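Importin subunit beta-1 (Saccharomyces cerevisiae, PDB 5OWU) carries proteins into the nucleus as the importin beta subunit, working with importin alpha, which recognises the classical nuclear localization signal of the cargo. Local coordinates at residues Thr274-Asn279 / Val326-Asn331; Asn316-Ser321 / Gln356-Asn361; Glu368-Phe373 / Gly394-Gly399. All blocks are in the same frame, centred on the assembly; numbering follows the deposited sequence. Where two conformers were deposited one is given.

Contact 1 of 3, residues Thr274-Asn279 / Val326-Asn331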
ATOM      1  N   THR A 274       1.421 -31.689  -0.466  1.00 46.98           N
ATOM      2  CA  THR A 274       2.447 -31.083   0.377  1.00 56.75           C
ATOM      3  C   THR A 274       1.881 -30.141   1.438  1.00 54.95           C
ATOM      4  O   THR A 274       2.611 -29.784   2.369  1.00 43.33           O
ATOM      5  CB  THR A 274       3.470 -30.343  -0.486  1.00 55.23           C
ATOM      6  OG1 THR A 274       2.797 -29.586  -1.498  1.00 75.77           O
ATOM      7  CG2 THR A 274       4.419 -31.342  -1.138  1.00 57.34           C
ATOM      8  N   MET A 275       0.605 -29.754   1.357  1.00 44.75           N
ATOM      9  CA  MET A 275       0.040 -28.950   2.438  1.00 43.43           C
ATOM     10  C   MET A 275       0.028 -29.695   3.768  1.00 49.87           C
ATOM     11  O   MET A 275      -0.158 -29.065   4.815  1.00 45.58           O
ATOM     12  CB  MET A 275      -1.382 -28.504   2.102  1.00 37.47           C
ATOM     13  CG  MET A 275      -1.861 -27.363   2.977  1.00 37.93           C
ATOM     14  SD  MET A 275      -3.377 -26.605   2.395  1.00 40.47           S
ATOM     15  CE  MET A 275      -2.836 -25.858   0.870  1.00 33.31           C
ATOM     16  N   LYS A 276       0.207 -31.014   3.757  1.00 54.27           N
ATOM     17  CA  LYS A 276       0.244 -31.803   4.980  1.00 54.08           C
ATOM     18  C   LYS A 276       1.661 -32.078   5.459  1.00 38.26           C
ATOM     19  O   LYS A 276       1.839 -32.815   6.433  1.00 43.95           O
ATOM     20  CB  LYS A 276      -0.499 -33.130   4.777  1.00 54.89           C
ATOM     21  CG  LYS A 276      -1.947 -32.951   4.329  1.00 58.75           C
ATOM     22  CD  LYS A 276      -2.802 -34.178   4.627  1.00 54.64           C
ATOM     23  CE  LYS A 276      -2.343 -35.398   3.857  1.00 64.84           C
ATOM     24  NZ  LYS A 276      -2.345 -35.165   2.389  1.00 69.14           N
ATOM     25  N   SER A 277       2.664 -31.511   4.806  1.00 35.61           N
ATOM     26  CA  SER A 277       4.038 -31.761   5.208  1.00 48.94           C
ATOM     27  C   SER A 277       4.241 -31.371   6.671  1.00 49.07           C
ATOM     28  O   SER A 277       3.782 -30.305   7.100  1.00 40.91           O
ATOM     29  CB  SER A 277       5.003 -30.971   4.330  1.00 42.50           C
ATOM     30  OG  SER A 277       6.318 -31.012   4.862  1.00 45.84           O
ATOM     31  N   PRO A 278       4.935 -32.197   7.463  1.00 53.76           N
ATOM     32  CA  PRO A 278       5.279 -31.778   8.831  1.00 48.53           C
ATOM     33  C   PRO A 278       6.273 -30.627   8.882  1.00 39.58           C
ATOM     34  O   PRO A 278       6.520 -30.100   9.973  1.00 44.17           O
ATOM     35  CB  PRO A 278       5.867 -33.052   9.454  1.00 51.53           C
ATOM     36  CG  PRO A 278       6.354 -33.852   8.301  1.00 48.95           C
ATOM     37  CD  PRO A 278       5.435 -33.549   7.156  1.00 56.18           C
ATOM     38  N   ASN A 279       6.849 -30.230   7.750  1.00 41.41           N
ATOM     39  CA  ASN A 279       7.753 -29.087   7.692  1.00 49.14           C
ATOM     40  C   ASN A 279       6.934 -27.822   7.460  1.00 49.39           C
ATOM     41  O   ASN A 279       6.241 -27.708   6.441  1.00 44.94           O
ATOM     42  CB  ASN A 279       8.778 -29.271   6.575  1.00 49.24           C
ATOM     43  CG  ASN A 279       9.800 -28.157   6.535  1.00 47.16           C
ATOM     44  OD1 ASN A 279       9.467 -27.004   6.265  1.00 51.83           O
ATOM     45  ND2 ASN A 279      11.057 -28.496   6.793  1.00 55.72           N
ATOM     46  N   VAL A 326      -9.416 -27.456   2.186  1.00 27.70           N
ATOM     47  CA  VAL A 326      -9.716 -26.777   3.454  1.00 25.19           C
ATOM     48  C   VAL A 326      -9.384 -27.637   4.664  1.00 33.71           C
ATOM     49  O   VAL A 326      -8.881 -27.094   5.664  1.00 31.37           O
ATOM     50  CB  VAL A 326     -11.164 -26.271   3.446  1.00 26.35           C
ATOM     51  CG1 VAL A 326     -11.588 -25.759   4.828  1.00 29.41           C
ATOM     52  CG2 VAL A 326     -11.292 -25.162   2.425  1.00 31.41           C
ATOM     53  N   PRO A 327      -9.639 -28.948   4.674  1.00 40.03           N
ATOM     54  CA  PRO A 327      -9.241 -29.744   5.850  1.00 34.18           C
ATOM     55  C   PRO A 327      -7.755 -29.655   6.167  1.00 28.53           C
ATOM     56  O   PRO A 327      -7.368 -29.620   7.346  1.00 39.55           O
ATOM     57  CB  PRO A 327      -9.665 -31.166   5.460  1.00 43.76           C
ATOM     58  CG  PRO A 327     -10.804 -30.965   4.506  1.00 43.12           C
ATOM     59  CD  PRO A 327     -10.471 -29.723   3.733  1.00 35.12           C
ATOM     60  N   ASN A 328      -6.906 -29.586   5.142  1.00 33.88           N
ATOM     61  CA  ASN A 328      -5.471 -29.458   5.384  1.00 47.10           C
ATOM     62  C   ASN A 328      -5.111 -28.091   5.975  1.00 34.24           C
ATOM     63  O   ASN A 328      -4.275 -28.006   6.890  1.00 33.58           O
ATOM     64  CB  ASN A 328      -4.716 -29.719   4.082  1.00 44.76           C
ATOM     65  CG  ASN A 328      -4.909 -31.143   3.576  1.00 46.91           C
ATOM     66  OD1 ASN A 328      -5.229 -32.052   4.347  1.00 51.06           O
ATOM     67  ND2 ASN A 328      -4.720 -31.342   2.278  1.00 48.53           N
ATOM     68  N   LEU A 329      -5.725 -27.011   5.476  1.00 34.05           N
ATOM     69  CA  LEU A 329      -5.529 -25.691   6.084  1.00 39.69           C
ATOM     70  C   LEU A 329      -5.903 -25.716   7.561  1.00 32.44           C
ATOM     71  O   LEU A 329      -5.115 -25.316   8.444  1.00 42.66           O
ATOM     72  CB  LEU A 329      -6.379 -24.643   5.361  1.00 41.02           C
ATOM     73  CG  LEU A 329      -5.992 -24.121   3.985  1.00 44.98           C
ATOM     74  CD1 LEU A 329      -7.086 -23.179   3.484  1.00 37.11           C
ATOM     75  CD2 LEU A 329      -4.656 -23.402   4.036  1.00 39.67           C
ATOM     76  N   LEU A 330      -7.124 -26.178   7.841  1.00 27.87           N
ATOM     77  CA  LEU A 330      -7.592 -26.269   9.217  1.00 29.61           C
ATOM     78  C   LEU A 330      -6.572 -27.001  10.076  1.00 26.78           C
ATOM     79  O   LEU A 330      -6.221 -26.545  11.171  1.00 33.56           O
ATOM     80  CB  LEU A 330      -8.956 -26.962   9.252  1.00 32.75           C
ATOM     81  CG  LEU A 330     -10.068 -26.131   8.603  1.00 37.24           C
ATOM     82  CD1 LEU A 330     -11.321 -26.965   8.351  1.00 37.57           C
ATOM     83  CD2 LEU A 330     -10.404 -24.924   9.472  1.00 36.52           C
ATOM     84  N   ASN A 331      -6.054 -28.125   9.574  1.00 39.87           N
ATOM     85  CA  ASN A 331      -5.032 -28.848  10.322  1.00 40.53           C
ATOM     86  C   ASN A 331      -3.800 -27.982  10.569  1.00 46.36           C
ATOM     87  O   ASN A 331      -3.148 -28.113  11.610  1.00 44.17           O
ATOM     88  CB  ASN A 331      -4.636 -30.127   9.585  1.00 53.72           C
ATOM     89  CG  ASN A 331      -3.519 -30.877  10.288  1.00 66.62           C
ATOM     90  OD1 ASN A 331      -3.720 -31.443  11.364  1.00 68.73           O
ATOM     91  ND2 ASN A 331      -2.331 -30.879   9.686  1.00 69.55           N
TER
HETATM   92  O   HOH W   1      -2.286 -29.943   6.565  1.00 40.28           O
HETATM   93  O   HOH W   2      -5.173 -34.460   1.391  1.00 53.11           O
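Met-275 and Lys-276 pack on Asn-328 and Leu-329 in a partly buried contact between two HEAT repeats, with an apolar part and two water bridges beside it. Residues 274-279 lead from helix 260-274 to helix 280-306 of HEAT 7, through a type I turn from Thr-274 to Ser-277. Residues 326-331 belong to helix 317-332 of HEAT 8. Met-275 sends CG anti to its own N (chi1 -163°), which carries the thioether across to the helix. There SD lies 3.8 Å from Asn-328 CB and equally near Leu-329 CD2. Trp-290 of helix 280-306 and Val-325 and Leu-332 of helix 317-332 also touch this methionine. Lys-276 follows on the exposed flank. Its CG and CD cross the amide of Asn-328 at a slant, with CD 3.2 Å from Asn-328 OD1. This is a contact of a methylene with an oxygen, not a hydrogen bond. The lysine chain then bends at chi3 and chi4. The amine and the amide share a water, 3.1 Å from Lys-276 NZ and 3.3 Å from Asn-328 ND2. A second water sits between the backbones. It donates to Met-275 O at 2.9 Å and to Asn-328 O at 2.8 Å, and accepts from Asn-331 ND2. Where the type I turn ends, Ser-277 OG accepts from the backbone N of Asn-279 in an ST turn. No direct hydrogen bond crosses the contact. The polar fit between the repeats therefore probably depends on the two waters, while the thioether provides direct packing.

Contact 2 of 3, residues Asn316-Ser321 / Gln356-Asn361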
ATOM      1  N   ASN A 316     -12.648 -21.133 -11.159  1.00 31.97           N
ATOM      2  CA  ASN A 316     -13.212 -21.609  -9.899  1.00 38.72           C
ATOM      3  C   ASN A 316     -12.371 -22.735  -9.304  1.00 37.51           C
ATOM      4  O   ASN A 316     -12.897 -23.745  -8.832  1.00 34.41           O
ATOM      5  CB  ASN A 316     -14.665 -22.058 -10.088  1.00 46.80           C
ATOM      6  CG  ASN A 316     -15.582 -20.913 -10.486  1.00 49.49           C
ATOM      7  OD1 ASN A 316     -15.588 -19.863  -9.847  1.00 48.13           O
ATOM      8  ND2 ASN A 316     -16.345 -21.105 -11.553  1.00 47.12           N
ATOM      9  N   PHE A 317     -11.049 -22.559  -9.333  1.00 35.38           N
ATOM     10  CA  PHE A 317     -10.141 -23.540  -8.740  1.00 34.31           C
ATOM     11  C   PHE A 317     -10.435 -23.746  -7.258  1.00 36.25           C
ATOM     12  O   PHE A 317     -10.506 -24.883  -6.776  1.00 35.25           O
ATOM     13  CB  PHE A 317      -8.688 -23.083  -8.914  1.00 32.46           C
ATOM     14  CG  PHE A 317      -8.207 -23.077 -10.344  1.00 32.15           C
ATOM     15  CD1 PHE A 317      -8.445 -24.159 -11.179  1.00 29.62           C
ATOM     16  CD2 PHE A 317      -7.498 -21.993 -10.842  1.00 33.44           C
ATOM     17  CE1 PHE A 317      -7.993 -24.153 -12.487  1.00 34.94           C
ATOM     18  CE2 PHE A 317      -7.046 -21.980 -12.153  1.00 38.83           C
ATOM     19  CZ  PHE A 317      -7.294 -23.066 -12.975  1.00 42.13           C
ATOM     20  N   ALA A 318     -10.559 -22.649  -6.509  1.00 28.85           N
ATOM     21  CA  ALA A 318     -10.755 -22.745  -5.068  1.00 29.74           C
ATOM     22  C   ALA A 318     -12.083 -23.415  -4.747  1.00 29.40           C
ATOM     23  O   ALA A 318     -12.139 -24.360  -3.952  1.00 32.49           O
ATOM     24  CB  ALA A 318     -10.682 -21.355  -4.436  1.00 32.92           C
ATOM     25  N   LEU A 319     -13.163 -22.945  -5.375  1.00 30.36           N
ATOM     26  CA  LEU A 319     -14.486 -23.501  -5.108  1.00 30.69           C
ATOM     27  C   LEU A 319     -14.489 -25.016  -5.279  1.00 38.34           C
ATOM     28  O   LEU A 319     -14.916 -25.753  -4.385  1.00 37.93           O
ATOM     29  CB  LEU A 319     -15.514 -22.849  -6.033  1.00 35.61           C
ATOM     30  CG  LEU A 319     -16.976 -23.223  -5.794  1.00 45.61           C
ATOM     31  CD1 LEU A 319     -17.434 -22.710  -4.452  1.00 40.18           C
ATOM     32  CD2 LEU A 319     -17.868 -22.678  -6.895  1.00 46.98           C
ATOM     33  N   SER A 320     -13.983 -25.497  -6.417  1.00 43.19           N
ATOM     34  CA  SER A 320     -14.001 -26.927  -6.710  1.00 47.72           C
ATOM     35  C   SER A 320     -13.153 -27.725  -5.729  1.00 43.36           C
ATOM     36  O   SER A 320     -13.433 -28.903  -5.493  1.00 47.84           O
ATOM     37  CB  SER A 320     -13.489 -27.173  -8.128  1.00 52.61           C
ATOM     38  OG  SER A 320     -14.221 -26.426  -9.086  1.00 42.07           O
ATOM     39  N   SER A 321     -12.106 -27.119  -5.173  1.00 32.97           N
ATOM     40  CA  SER A 321     -11.120 -27.838  -4.374  1.00 37.09           C
ATOM     41  C   SER A 321     -11.373 -27.762  -2.872  1.00 38.26           C
ATOM     42  O   SER A 321     -10.609 -28.358  -2.104  1.00 33.03           O
ATOM     43  CB  SER A 321      -9.724 -27.288  -4.666  1.00 48.00           C
ATOM     44  OG  SER A 321      -9.476 -27.236  -6.058  1.00 35.83           O
ATOM     45  N   GLN A 356      -9.491 -17.320   5.293  1.00 27.74           N
ATOM     46  CA  GLN A 356     -10.362 -16.163   5.096  1.00 26.22           C
ATOM     47  C   GLN A 356     -10.534 -15.844   3.616  1.00 27.38           C
ATOM     48  O   GLN A 356     -11.630 -15.455   3.183  1.00 26.08           O
ATOM     49  CB  GLN A 356      -9.812 -14.961   5.858  1.00 33.24           C
ATOM     50  CG  GLN A 356      -9.731 -15.221   7.351  1.00 34.87           C
ATOM     51  CD  GLN A 356      -9.126 -14.065   8.121  1.00 49.49           C
ATOM     52  OE1 GLN A 356      -9.210 -12.911   7.700  1.00 45.92           O
ATOM     53  NE2 GLN A 356      -8.508 -14.372   9.262  1.00 46.80           N
ATOM     54  N   LEU A 357      -9.471 -15.997   2.821  1.00 29.20           N
ATOM     55  CA  LEU A 357      -9.612 -15.813   1.377  1.00 28.04           C
ATOM     56  C   LEU A 357     -10.581 -16.830   0.774  1.00 29.27           C
ATOM     57  O   LEU A 357     -11.404 -16.490  -0.089  1.00 27.37           O
ATOM     58  CB  LEU A 357      -8.245 -15.914   0.699  1.00 32.50           C
ATOM     59  CG  LEU A 357      -7.271 -14.768   0.994  1.00 34.61           C
ATOM     60  CD1 LEU A 357      -5.888 -15.079   0.443  1.00 37.88           C
ATOM     61  CD2 LEU A 357      -7.787 -13.464   0.415  1.00 32.69           C
ATOM     62  N   PHE A 358     -10.481 -18.090   1.192  1.00 25.39           N
ATOM     63  CA  PHE A 358     -11.426 -19.095   0.718  1.00 34.43           C
ATOM     64  C   PHE A 358     -12.855 -18.687   1.041  1.00 29.63           C
ATOM     65  O   PHE A 358     -13.748 -18.798   0.197  1.00 33.12           O
ATOM     66  CB  PHE A 358     -11.108 -20.457   1.335  1.00 28.51           C
ATOM     67  CG  PHE A 358     -10.305 -21.354   0.438  1.00 30.85           C
ATOM     68  CD1 PHE A 358     -10.940 -22.169  -0.494  1.00 37.45           C
ATOM     69  CD2 PHE A 358      -8.920 -21.381   0.518  1.00 30.28           C
ATOM     70  CE1 PHE A 358     -10.213 -22.996  -1.329  1.00 34.24           C
ATOM     71  CE2 PHE A 358      -8.180 -22.208  -0.314  1.00 38.93           C
ATOM     72  CZ  PHE A 358      -8.828 -23.018  -1.240  1.00 46.96           C
ATOM     73  N   ALA A 359     -13.092 -18.209   2.266  1.00 28.42           N
ATOM     74  CA  ALA A 359     -14.454 -17.858   2.659  1.00 24.24           C
ATOM     75  C   ALA A 359     -14.978 -16.674   1.857  1.00 28.16           C
ATOM     76  O   ALA A 359     -16.148 -16.664   1.457  1.00 28.07           O
ATOM     77  CB  ALA A 359     -14.511 -17.554   4.154  1.00 32.35           C
ATOM     78  N   GLN A 360     -14.138 -15.661   1.626  1.00 25.61           N
ATOM     79  CA  GLN A 360     -14.564 -14.518   0.821  1.00 29.05           C
ATOM     80  C   GLN A 360     -14.837 -14.932  -0.619  1.00 38.29           C
ATOM     81  O   GLN A 360     -15.784 -14.448  -1.247  1.00 37.64           O
ATOM     82  CB  GLN A 360     -13.497 -13.418   0.869  1.00 33.62           C
ATOM     83  CG  GLN A 360     -13.351 -12.771   2.232  1.00 32.79           C
ATOM     84  CD  GLN A 360     -12.117 -11.897   2.343  1.00 35.38           C
ATOM     85  OE1 GLN A 360     -11.042 -12.252   1.859  1.00 31.66           O
ATOM     86  NE2 GLN A 360     -12.265 -10.747   2.990  1.00 39.31           N
ATOM     87  N   ASN A 361     -14.019 -15.834  -1.153  1.00 29.43           N
ATOM     88  CA  ASN A 361     -14.126 -16.219  -2.554  1.00 32.64           C
ATOM     89  C   ASN A 361     -15.277 -17.188  -2.793  1.00 34.99           C
ATOM     90  O   ASN A 361     -15.889 -17.163  -3.866  1.00 36.76           O
ATOM     91  CB  ASN A 361     -12.803 -16.840  -3.000  1.00 35.69           C
ATOM     92  CG  ASN A 361     -12.774 -17.190  -4.473  1.00 41.07           C
ATOM     93  OD1 ASN A 361     -13.540 -16.659  -5.273  1.00 40.00           O
ATOM     94  ND2 ASN A 361     -11.866 -18.085  -4.839  1.00 40.04           N
TER
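Ala-318 directs its methyl group at the second helix of the repeat, where it meets the corner of the Phe-358 ring and the amide of Asn-361. Ala-318 CB is 3.5 Å from Phe-358 CE1. The neighbouring ring atoms CD1 and CZ are farther from it. The carbonyl of the same alanine comes to the ring edge near the ring plane, with Ala-318 O also 3.5 Å from Phe-358 CE1. The phenylalanine has an unusual first torsion, chi1 -98°, which swings the ring toward helix 317-332. Asn-361 stands one turn further along helix 347-362. Its ND2 touches the methyl at 3.5 Å and makes its hydrogen bond with Glu-297 OE1. With Phe-358 replaced by an alanine, a gap would probably open beside the methyl of Ala-318, and Ile-322 and Val-325 would lose an apolar partner. On the first helix, Ser-321 OG donates to Phe-317 O at 2.7 Å, keeping that hydroxyl occupied within its own turn. The contact joins the start of helix 317-332 to the C-terminal part of helix 347-362 in HEAT 8, by packing of an alanine methyl against a phenylalanine ring and an amide. No direct hydrogen bond crosses it. Helix 280-306 of the preceding repeat lies beside both helices: its Glu-297 also accepts from the backbone N of Phe-317, Trp-290 meets Ser-321, and Cys-294 meets Leu-357.

Contact 3 of 3, residues Glu368-Phe373 / Gly394-Gly399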
ATOM      1  N   GLU A 368     -19.286 -26.188   5.615  1.00 29.36           N
ATOM      2  CA  GLU A 368     -19.357 -27.559   6.128  0.58 28.40           C
ATOM      3  C   GLU A 368     -18.036 -28.033   6.720  1.00 24.12           C
ATOM      4  O   GLU A 368     -18.013 -28.462   7.886  1.00 30.41           O
ATOM      5  CB  GLU A 368     -19.862 -28.486   5.018  0.58 38.53           C
ATOM      6  CG  GLU A 368     -20.161 -29.919   5.470  0.58 42.41           C
ATOM      7  CD  GLU A 368     -18.909 -30.773   5.629  0.58 49.49           C
ATOM      8  OE1 GLU A 368     -18.838 -31.553   6.604  0.58 61.33           O
ATOM      9  OE2 GLU A 368     -17.994 -30.660   4.786  0.58 51.63           O
ATOM     10  N   PRO A 369     -16.909 -27.994   5.993  1.00 28.84           N
ATOM     11  CA  PRO A 369     -15.654 -28.470   6.609  1.00 38.32           C
ATOM     12  C   PRO A 369     -15.205 -27.633   7.802  1.00 33.50           C
ATOM     13  O   PRO A 369     -14.689 -28.179   8.793  1.00 32.43           O
ATOM     14  CB  PRO A 369     -14.650 -28.408   5.447  1.00 38.79           C
ATOM     15  CG  PRO A 369     -15.237 -27.434   4.469  1.00 36.31           C
ATOM     16  CD  PRO A 369     -16.721 -27.591   4.590  1.00 29.12           C
ATOM     17  N   VAL A 370     -15.411 -26.318   7.752  1.00 29.48           N
ATOM     18  CA  VAL A 370     -14.997 -25.470   8.869  1.00 28.98           C
ATOM     19  C   VAL A 370     -15.853 -25.751  10.095  1.00 28.59           C
ATOM     20  O   VAL A 370     -15.333 -25.960  11.193  1.00 27.89           O
ATOM     21  CB  VAL A 370     -15.052 -23.986   8.477  1.00 23.27           C
ATOM     22  CG1 VAL A 370     -14.794 -23.108   9.698  1.00 28.10           C
ATOM     23  CG2 VAL A 370     -14.031 -23.704   7.384  1.00 34.82           C
ATOM     24  N   LEU A 371     -17.176 -25.754   9.931  1.00 28.21           N
ATOM     25  CA  LEU A 371     -18.049 -26.013  11.070  1.00 33.59           C
ATOM     26  C   LEU A 371     -17.774 -27.385  11.670  1.00 30.82           C
ATOM     27  O   LEU A 371     -17.836 -27.561  12.894  1.00 25.66           O
ATOM     28  CB  LEU A 371     -19.513 -25.886  10.649  1.00 25.83           C
ATOM     29  CG  LEU A 371     -19.946 -24.461  10.302  1.00 28.24           C
ATOM     30  CD1 LEU A 371     -21.339 -24.461   9.692  1.00 31.67           C
ATOM     31  CD2 LEU A 371     -19.886 -23.555  11.545  1.00 28.89           C
ATOM     32  N   GLU A 372     -17.451 -28.369  10.829  1.00 36.18           N
ATOM     33  CA  GLU A 372     -17.073 -29.674  11.359  1.00 37.02           C
ATOM     34  C   GLU A 372     -15.826 -29.564  12.232  1.00 31.09           C
ATOM     35  O   GLU A 372     -15.790 -30.080  13.359  1.00 35.09           O
ATOM     36  CB  GLU A 372     -16.849 -30.665  10.213  1.00 40.95           C
ATOM     37  CG  GLU A 372     -16.798 -32.119  10.670  1.00 55.68           C
ATOM     38  CD  GLU A 372     -16.385 -33.077   9.568  1.00 63.84           C
ATOM     39  OE1 GLU A 372     -16.569 -32.741   8.376  1.00 66.05           O
ATOM     40  OE2 GLU A 372     -15.869 -34.166   9.902  1.00 64.22           O
ATOM     41  N   PHE A 373     -14.790 -28.884  11.728  1.00 31.37           N
ATOM     42  CA  PHE A 373     -13.571 -28.682  12.515  1.00 31.30           C
ATOM     43  C   PHE A 373     -13.863 -27.960  13.836  1.00 29.21           C
ATOM     44  O   PHE A 373     -13.383 -28.363  14.907  1.00 31.58           O
ATOM     45  CB  PHE A 373     -12.566 -27.902  11.670  1.00 29.07           C
ATOM     46  CG  PHE A 373     -11.259 -27.662  12.345  1.00 33.99           C
ATOM     47  CD1 PHE A 373     -10.253 -28.612  12.283  1.00 32.57           C
ATOM     48  CD2 PHE A 373     -11.023 -26.479  13.031  1.00 38.61           C
ATOM     49  CE1 PHE A 373      -9.039 -28.392  12.896  1.00 33.24           C
ATOM     50  CE2 PHE A 373      -9.808 -26.257  13.650  1.00 34.60           C
ATOM     51  CZ  PHE A 373      -8.816 -27.219  13.584  1.00 33.23           C
ATOM     52  N   GLY A 394     -13.980 -17.537  13.403  1.00 24.92           N
ATOM     53  CA  GLY A 394     -13.844 -16.134  13.068  1.00 29.97           C
ATOM     54  C   GLY A 394     -13.438 -15.929  11.624  1.00 25.88           C
ATOM     55  O   GLY A 394     -13.862 -14.963  10.985  1.00 22.69           O
ATOM     56  N   SER A 395     -12.637 -16.849  11.083  1.00 25.89           N
ATOM     57  CA  SER A 395     -12.165 -16.734   9.709  1.00 28.47           C
ATOM     58  C   SER A 395     -13.246 -16.993   8.666  1.00 31.30           C
ATOM     59  O   SER A 395     -13.007 -16.690   7.491  1.00 32.51           O
ATOM     60  CB  SER A 395     -11.002 -17.695   9.463  1.00 27.71           C
ATOM     61  OG  SER A 395      -9.830 -17.253  10.120  1.00 27.17           O
ATOM     62  N   ILE A 396     -14.406 -17.547   9.030  1.00 27.82           N
ATOM     63  CA  ILE A 396     -15.476 -17.703   8.034  1.00 24.30           C
ATOM     64  C   ILE A 396     -16.612 -16.691   8.226  1.00 27.30           C
ATOM     65  O   ILE A 396     -17.687 -16.862   7.654  1.00 28.39           O
ATOM     66  CB  ILE A 396     -16.023 -19.144   7.994  1.00 27.37           C
ATOM     67  CG1 ILE A 396     -16.625 -19.561   9.339  1.00 25.75           C
ATOM     68  CG2 ILE A 396     -14.922 -20.110   7.563  1.00 34.21           C
ATOM     69  CD1 ILE A 396     -17.510 -20.799   9.254  1.00 29.48           C
ATOM     70  N   MET A 397     -16.398 -15.604   8.970  1.00 26.44           N
ATOM     71  CA  MET A 397     -17.487 -14.661   9.199  1.00 26.69           C
ATOM     72  C   MET A 397     -17.674 -13.675   8.054  1.00 29.86           C
ATOM     73  O   MET A 397     -18.640 -12.905   8.060  1.00 25.44           O
ATOM     74  CB  MET A 397     -17.261 -13.908  10.512  1.00 29.12           C
ATOM     75  CG  MET A 397     -17.537 -14.779  11.733  1.00 23.58           C
ATOM     76  SD  MET A 397     -19.273 -15.279  11.830  1.00 29.08           S
ATOM     77  CE  MET A 397     -19.175 -16.964  11.246  1.00 26.82           C
ATOM     78  N   ASP A 398     -16.801 -13.694   7.065  1.00 25.78           N
ATOM     79  CA  ASP A 398     -16.907 -12.823   5.905  1.00 34.90           C
ATOM     80  C   ASP A 398     -16.899 -13.733   4.686  1.00 30.12           C
ATOM     81  O   ASP A 398     -15.909 -14.425   4.433  1.00 28.64           O
ATOM     82  CB  ASP A 398     -15.760 -11.809   5.893  1.00 30.97           C
ATOM     83  CG  ASP A 398     -15.804 -10.878   4.705  1.00 34.13           C
ATOM     84  OD1 ASP A 398     -16.844 -10.811   4.020  1.00 35.86           O
ATOM     85  OD2 ASP A 398     -14.783 -10.206   4.464  1.00 33.97           O
ATOM     86  N   GLY A 399     -18.019 -13.767   3.966  1.00 26.33           N
ATOM     87  CA  GLY A 399     -18.158 -14.596   2.792  1.00 36.41           C
ATOM     88  C   GLY A 399     -19.529 -15.235   2.670  1.00 34.56           C
ATOM     89  O   GLY A 399     -20.279 -14.966   1.727  1.00 34.47           O
TER
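Ile-396 places CG1 between its backbone N and carbonyl carbon (chi1 61°) and extends from there (chi2 164°), so that CD1 points out at Val-370. Val-370 has CG1 anti to its N (chi1 173°), and both of its methyls face the isoleucine. The two branched side chains meet tip to tip. Val-370 CG1 is 3.6 Å from Ile-396 CD1 and 3.7 Å from Ile-396 CG2. The other valine methyl, CG2, also packs on Ile-396 CG2 at 3.7 Å. Leu-371 adds a looser contact, with its CD2 4.3 Å from Ile-396 CD1. These residues join helix 367-377 to the chain that follows helix 383-395. The two helices are the pair of HEAT 9, a helical hairpin of the alpha solenoid. Val-370 and Leu-371 lie on the first of them, and Ile-396 follows the second in the chain. The contact is apolar and no hydrogen bond crosses it. Val-326 of helix 317-332 and Leu-355 of helix 347-362 also touch Val-370, which brings HEAT 8 against this face. Tyr-408 of helix 402-418 touches Leu-371 from the repeat that follows.

From the N terminus, contact 1 opens at the loop 274-279 in HEAT 7 and closes on helix 317-332, with 46 residues between. Contact 2 starts on that same helix before contact 1 has closed, and ends on helix 347-362. The two therefore cross, and they meet where Leu-329 packs on Phe-358. Contact 3 follows in series and closes the shortest loop. Contact 1 ties HEAT 7 to HEAT 8, contact 2 acts inside HEAT 8, and contact 3 joins the first helix of HEAT 9 to the chain at its end. Leu-330 packs on Pro-369, and Gln-360 probably hydrogen-bonds to Asp-398. These pairs link HEAT 8 to the HEAT 9 side.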